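Local structure of protein Kinase A (5J3U) at residues G209-E221 with R240-L254. The protein binds cyclic AMP through two cyclic nucleotide-binding domains and, as a regulatory chain, probably inhibits the kinase catalytic subunit until the nucleotide arrives. Residues are numbered along the deposited sequence; the frame is centred on the assembly and turned at random.
Sequences GDYFGELALINEE and RKSFKRLMGSVQDLL. With CMP (adenosine-3',5'-cyclic-monophosphate), chain B.
Leu217 divides its two methyls between two flat groups of helix 240-246. CD1 sits over one face of the Phe243 ring, 3.7 Å from the centroid and 20° off the normal, a CH-pi contact; CD2 lies against a face of the Arg240 guanidinium. A branched leucine suits this place because each methyl finds its own flat surface. Phe243, its CG swung anti to the backbone N (chi1 179°), meets CG1 of Ile218 at its edge, while Phe180 of strand 179-183 packs against it edge-to-face. Farther along, CD1 of Ile218 reaches CB of Leu254 at 3.5 Å, their side chains nearly at right angles, and CD2 of Leu254 touches CE1 of Tyr211, also at 3.5 Å.

Polar groups finish the C-terminal end of helix 215-219. Arg240 NH2 donates to Ala216 O at 3.2 Å; the oxygen lies near the guanidinium plane, but the donor stands above the carbonyl plane. Lys244 NZ binds Leu217 O at 2.9 Å, so long basic side chains satisfy carbonyls of the helix's last turn. Glu220, just beyond the helix with positive phi, bends at chi2 (-57°) and splits its carboxylate: OE1 forms a salt bridge with Arg240 NH1, short but poorly aligned as a hydrogen bond, the two planes being turned against each other, and OE2 forms a second with Lys244 NZ, which comes from the syn side, tilted out of the carboxylate plane. Asp178 pairs with Arg240 NE, further fixing the guanidinium.

Glu214 links this packing to the ligand. OE1 accepts a hydrogen bond from the ribose O2' of cyclic AMP at 2.7 Å, whereas OE2 is held by Tyr261 and by a water that also donates to Leu254 O. Gly213 N binds O2' as well, and Ala216 N grips phosphate O1P. This short helix, with the loop before it and Arg223 after it, forms the phosphate-binding cassette of a cyclic nucleotide-binding domain, packed here on the C-terminal helices.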
# COMPACT_ATOMS: atom_id res chain seq x y z
N GLY A 209 2.62 -7.19 17.32
CA GLY A 209 3.98 -6.75 17.23
C GLY A 209 4.92 -7.75 16.57
O GLY A 209 5.99 -7.39 16.19
N ASP A 210 4.50 -8.99 16.44
CA ASP A 210 5.35 -9.99 15.74
C ASP A 210 5.25 -9.88 14.22
O ASP A 210 4.23 -9.45 13.70
CB ASP A 210 4.89 -11.37 16.11
CG ASP A 210 5.22 -11.75 17.54
OD1 ASP A 210 6.17 -11.19 18.09
OD2 ASP A 210 4.50 -12.60 18.12
N TYR A 211 6.29 -10.31 13.52
CA TYR A 211 6.30 -10.26 12.05
C TYR A 211 6.39 -11.67 11.49
O TYR A 211 6.82 -12.59 12.19
CB TYR A 211 7.47 -9.43 11.53
CG TYR A 211 8.81 -9.95 11.95
CD1 TYR A 211 9.41 -11.03 11.31
CD2 TYR A 211 9.46 -9.39 13.08
CE1 TYR A 211 10.62 -11.54 11.77
CE2 TYR A 211 10.67 -9.91 13.54
CZ TYR A 211 11.24 -10.97 12.89
OH TYR A 211 12.45 -11.44 13.40
N PHE A 212 5.98 -11.81 10.23
CA PHE A 212 6.16 -13.08 9.51
C PHE A 212 6.13 -12.80 8.01
O PHE A 212 5.71 -11.72 7.59
CB PHE A 212 5.09 -14.10 9.92
CG PHE A 212 3.68 -13.67 9.68
CD1 PHE A 212 3.06 -13.90 8.43
CD2 PHE A 212 2.92 -13.05 10.67
CE1 PHE A 212 1.75 -13.58 8.19
CE2 PHE A 212 1.58 -12.69 10.41
CZ PHE A 212 0.99 -12.93 9.18
N GLY A 213 6.52 -13.79 7.19
CA GLY A 213 6.43 -13.66 5.77
C GLY A 213 7.68 -13.04 5.18
O GLY A 213 7.65 -12.63 4.02
N GLU A 214 8.77 -12.97 5.95
CA GLU A 214 10.00 -12.39 5.44
C GLU A 214 10.80 -13.38 4.59
O GLU A 214 11.54 -12.93 3.73
CB GLU A 214 10.92 -11.84 6.52
CG GLU A 214 11.74 -12.81 7.39
CD GLU A 214 10.98 -13.70 8.37
OE1 GLU A 214 9.75 -13.81 8.32
OE2 GLU A 214 11.62 -14.33 9.26
N LEU A 215 10.68 -14.67 4.88
CA LEU A 215 11.58 -15.64 4.25
C LEU A 215 11.42 -15.72 2.74
O LEU A 215 12.44 -15.81 2.03
CB LEU A 215 11.50 -17.04 4.87
CG LEU A 215 11.85 -17.15 6.34
CD1 LEU A 215 11.64 -18.57 6.82
CD2 LEU A 215 13.25 -16.64 6.64
N ALA A 216 10.18 -15.65 2.22
CA ALA A 216 9.98 -15.71 0.77
C ALA A 216 10.62 -14.50 0.09
O ALA A 216 11.12 -14.60 -1.02
CB ALA A 216 8.52 -15.80 0.40
N LEU A 217 10.62 -13.34 0.77
CA LEU A 217 11.21 -12.10 0.22
C LEU A 217 12.73 -12.14 0.23
O LEU A 217 13.35 -11.86 -0.80
CB LEU A 217 10.72 -10.86 1.02
CG LEU A 217 9.21 -10.65 1.11
CD1 LEU A 217 8.84 -9.35 1.82
CD2 LEU A 217 8.57 -10.66 -0.26
N ILE A 218 13.32 -12.56 1.35
CA ILE A 218 14.75 -12.59 1.52
C ILE A 218 15.38 -13.70 0.69
O ILE A 218 16.44 -13.49 0.11
CB ILE A 218 15.16 -12.75 2.98
CG1 ILE A 218 14.74 -11.49 3.76
CG2 ILE A 218 16.67 -12.96 3.11
CD1 ILE A 218 14.73 -11.66 5.25
N ASN A 219 14.74 -14.86 0.67
CA ASN A 219 15.33 -16.06 0.04
C ASN A 219 14.85 -16.32 -1.36
O ASN A 219 15.35 -17.24 -2.03
CB ASN A 219 15.05 -17.29 0.89
CG ASN A 219 15.70 -17.23 2.24
OD1 ASN A 219 16.78 -16.68 2.40
ND2 ASN A 219 15.10 -17.90 3.18
N GLU A 220 13.83 -15.58 -1.81
CA GLU A 220 13.28 -15.72 -3.14
C GLU A 220 12.76 -17.14 -3.35
O GLU A 220 13.11 -17.80 -4.34
CB GLU A 220 14.32 -15.40 -4.23
CG GLU A 220 15.15 -14.14 -3.99
CD GLU A 220 14.33 -12.91 -3.82
OE1 GLU A 220 13.08 -12.97 -4.02
OE2 GLU A 220 14.93 -11.86 -3.47
N GLU A 221 12.00 -17.61 -2.35
CA GLU A 221 11.50 -18.98 -2.32
C GLU A 221 10.00 -18.95 -2.04
O GLU A 221 9.44 -17.95 -1.54
CB GLU A 221 12.16 -19.75 -1.19
CG GLU A 221 13.62 -20.04 -1.38
CD GLU A 221 14.16 -20.97 -0.31
OE1 GLU A 221 13.45 -21.27 0.65
OE2 GLU A 221 15.31 -21.42 -0.44
N ARG A 240 6.69 -6.61 -1.52
CA ARG A 240 8.08 -6.99 -1.80
C ARG A 240 8.99 -5.86 -2.24
O ARG A 240 10.10 -5.66 -1.69
CB ARG A 240 8.03 -8.06 -2.92
CG ARG A 240 9.38 -8.42 -3.50
CD ARG A 240 9.21 -9.44 -4.61
NE ARG A 240 8.95 -10.77 -4.06
CZ ARG A 240 9.88 -11.56 -3.54
NH1 ARG A 240 11.13 -11.18 -3.48
NH2 ARG A 240 9.53 -12.74 -3.05
N LYS A 241 8.50 -5.07 -3.20
CA LYS A 241 9.30 -3.98 -3.72
C LYS A 241 9.61 -2.96 -2.63
O LYS A 241 10.73 -2.51 -2.54
CB LYS A 241 8.62 -3.30 -4.90
CG LYS A 241 9.57 -2.36 -5.61
CD LYS A 241 9.00 -1.91 -6.94
CE LYS A 241 9.03 -3.01 -7.99
NZ LYS A 241 8.86 -2.42 -9.35
N SER A 242 8.62 -2.61 -1.81
CA SER A 242 8.84 -1.69 -0.68
C SER A 242 9.73 -2.28 0.38
O SER A 242 10.53 -1.59 0.98
CB SER A 242 7.53 -1.29 -0.00
OG SER A 242 6.66 -0.83 -0.98
N PHE A 243 9.57 -3.58 0.65
CA PHE A 243 10.45 -4.25 1.58
C PHE A 243 11.93 -4.14 1.18
O PHE A 243 12.81 -3.77 1.97
CB PHE A 243 10.03 -5.72 1.69
CG PHE A 243 10.86 -6.55 2.62
CD1 PHE A 243 12.00 -7.24 2.16
CD2 PHE A 243 10.44 -6.82 3.92
CE1 PHE A 243 12.72 -8.04 2.99
CE2 PHE A 243 11.16 -7.65 4.75
CZ PHE A 243 12.30 -8.27 4.30
N LYS A 244 12.18 -4.49 -0.07
CA LYS A 244 13.55 -4.43 -0.61
C LYS A 244 14.09 -2.97 -0.62
O LYS A 244 15.24 -2.75 -0.30
CB LYS A 244 13.56 -4.98 -2.01
CG LYS A 244 13.32 -6.46 -2.15
CD LYS A 244 14.48 -7.30 -1.69
CE LYS A 244 14.11 -8.80 -1.85
NZ LYS A 244 15.18 -9.75 -1.45
N ARG A 245 13.25 -2.00 -0.94
CA ARG A 245 13.74 -0.62 -1.12
C ARG A 245 13.77 0.22 0.14
O ARG A 245 14.44 1.26 0.15
CB ARG A 245 12.94 0.07 -2.18
CG ARG A 245 13.23 -0.54 -3.52
CD ARG A 245 12.41 0.12 -4.58
NE ARG A 245 12.79 -0.42 -5.88
CZ ARG A 245 12.25 -0.04 -7.03
NH1 ARG A 245 11.33 0.94 -7.08
NH2 ARG A 245 12.69 -0.62 -8.14
N LEU A 246 13.03 -0.20 1.19
CA LEU A 246 12.86 0.61 2.39
C LEU A 246 13.42 0.00 3.68
O LEU A 246 13.67 0.74 4.64
CB LEU A 246 11.38 0.89 2.62
CG LEU A 246 10.59 1.62 1.54
CD1 LEU A 246 9.15 1.78 1.98
CD2 LEU A 246 11.20 2.98 1.26
N MET A 247 13.64 -1.31 3.72
CA MET A 247 14.00 -1.96 4.99
C MET A 247 15.49 -1.87 5.26
O MET A 247 15.92 -2.09 6.38
CB MET A 247 13.53 -3.42 5.04
CG MET A 247 12.01 -3.57 5.04
SD MET A 247 11.30 -3.18 6.68
CE MET A 247 11.73 -4.71 7.48
N GLY A 248 16.27 -1.47 4.26
CA GLY A 248 17.71 -1.31 4.49
C GLY A 248 18.35 -2.49 5.17
O GLY A 248 18.07 -3.64 4.83
N SER A 249 19.21 -2.22 6.13
CA SER A 249 19.96 -3.27 6.81
C SER A 249 19.10 -4.13 7.74
O SER A 249 19.56 -5.21 8.19
CB SER A 249 21.20 -2.68 7.56
OG SER A 249 20.84 -2.07 8.77
N VAL A 250 17.83 -3.74 7.96
CA VAL A 250 16.92 -4.67 8.68
C VAL A 250 16.80 -6.02 7.92
O VAL A 250 16.59 -7.05 8.52
CB VAL A 250 15.56 -4.06 8.97
CG1 VAL A 250 14.69 -5.05 9.73
CG2 VAL A 250 15.70 -2.78 9.76
N GLN A 251 16.99 -6.00 6.62
CA GLN A 251 17.00 -7.24 5.82
C GLN A 251 18.10 -8.19 6.24
O GLN A 251 17.92 -9.45 6.26
CB GLN A 251 17.14 -6.91 4.33
CG GLN A 251 15.94 -6.11 3.79
CD GLN A 251 16.19 -5.56 2.40
OE1 GLN A 251 16.60 -4.37 2.21
NE2 GLN A 251 15.95 -6.38 1.41
N ASP A 252 19.25 -7.61 6.61
CA ASP A 252 20.39 -8.39 7.13
C ASP A 252 20.07 -8.94 8.49
O ASP A 252 20.41 -10.11 8.78
CB ASP A 252 21.69 -7.57 7.19
CG ASP A 252 22.12 -7.04 5.84
OD1 ASP A 252 21.95 -7.72 4.81
OD2 ASP A 252 22.70 -5.94 5.82
N LEU A 253 19.44 -8.14 9.35
CA LEU A 253 19.00 -8.66 10.66
C LEU A 253 18.03 -9.81 10.51
O LEU A 253 18.10 -10.76 11.27
CB LEU A 253 18.32 -7.59 11.52
CG LEU A 253 19.04 -6.32 11.92
CD1 LEU A 253 18.08 -5.44 12.72
CD2 LEU A 253 20.26 -6.65 12.78
N LEU A 254 17.08 -9.68 9.59
CA LEU A 254 16.08 -10.68 9.38
C LEU A 254 16.72 -11.96 8.85
O LEU A 254 16.33 -13.08 9.25
CB LEU A 254 14.98 -10.17 8.43
CG LEU A 254 14.00 -9.18 9.07
CD1 LEU A 254 13.14 -8.60 7.98
CD2 LEU A 254 13.15 -9.83 10.16
P CMP B . 7.63 -17.14 4.68
O1P CMP B . 7.67 -15.97 3.79
O2P CMP B . 8.36 -18.42 4.24
O5' CMP B . 6.09 -17.49 4.94
C5' CMP B . 5.79 -18.42 6.00
C4' CMP B . 6.33 -17.75 7.26
O4' CMP B . 6.19 -18.50 8.47
C3' CMP B . 7.83 -17.60 7.18
O3' CMP B . 8.15 -16.66 6.14
C2' CMP B . 8.21 -17.21 8.58
O2' CMP B . 7.95 -15.80 8.84
C1' CMP B . 7.14 -17.97 9.36
N9 CMP B . 7.68 -19.07 10.11
C8 CMP B . 7.35 -19.31 11.39
N7 CMP B . 7.98 -20.46 11.84
C5 CMP B . 8.67 -20.98 10.81
C6 CMP B . 9.57 -22.15 10.57
N6 CMP B . 9.83 -23.06 11.56
N1 CMP B . 10.09 -22.26 9.34
C2 CMP B . 9.86 -21.42 8.30
N3 CMP B . 9.06 -20.31 8.46
C4 CMP B . 8.49 -20.05 9.66
O HOH W 1 13.95 -14.10 10.35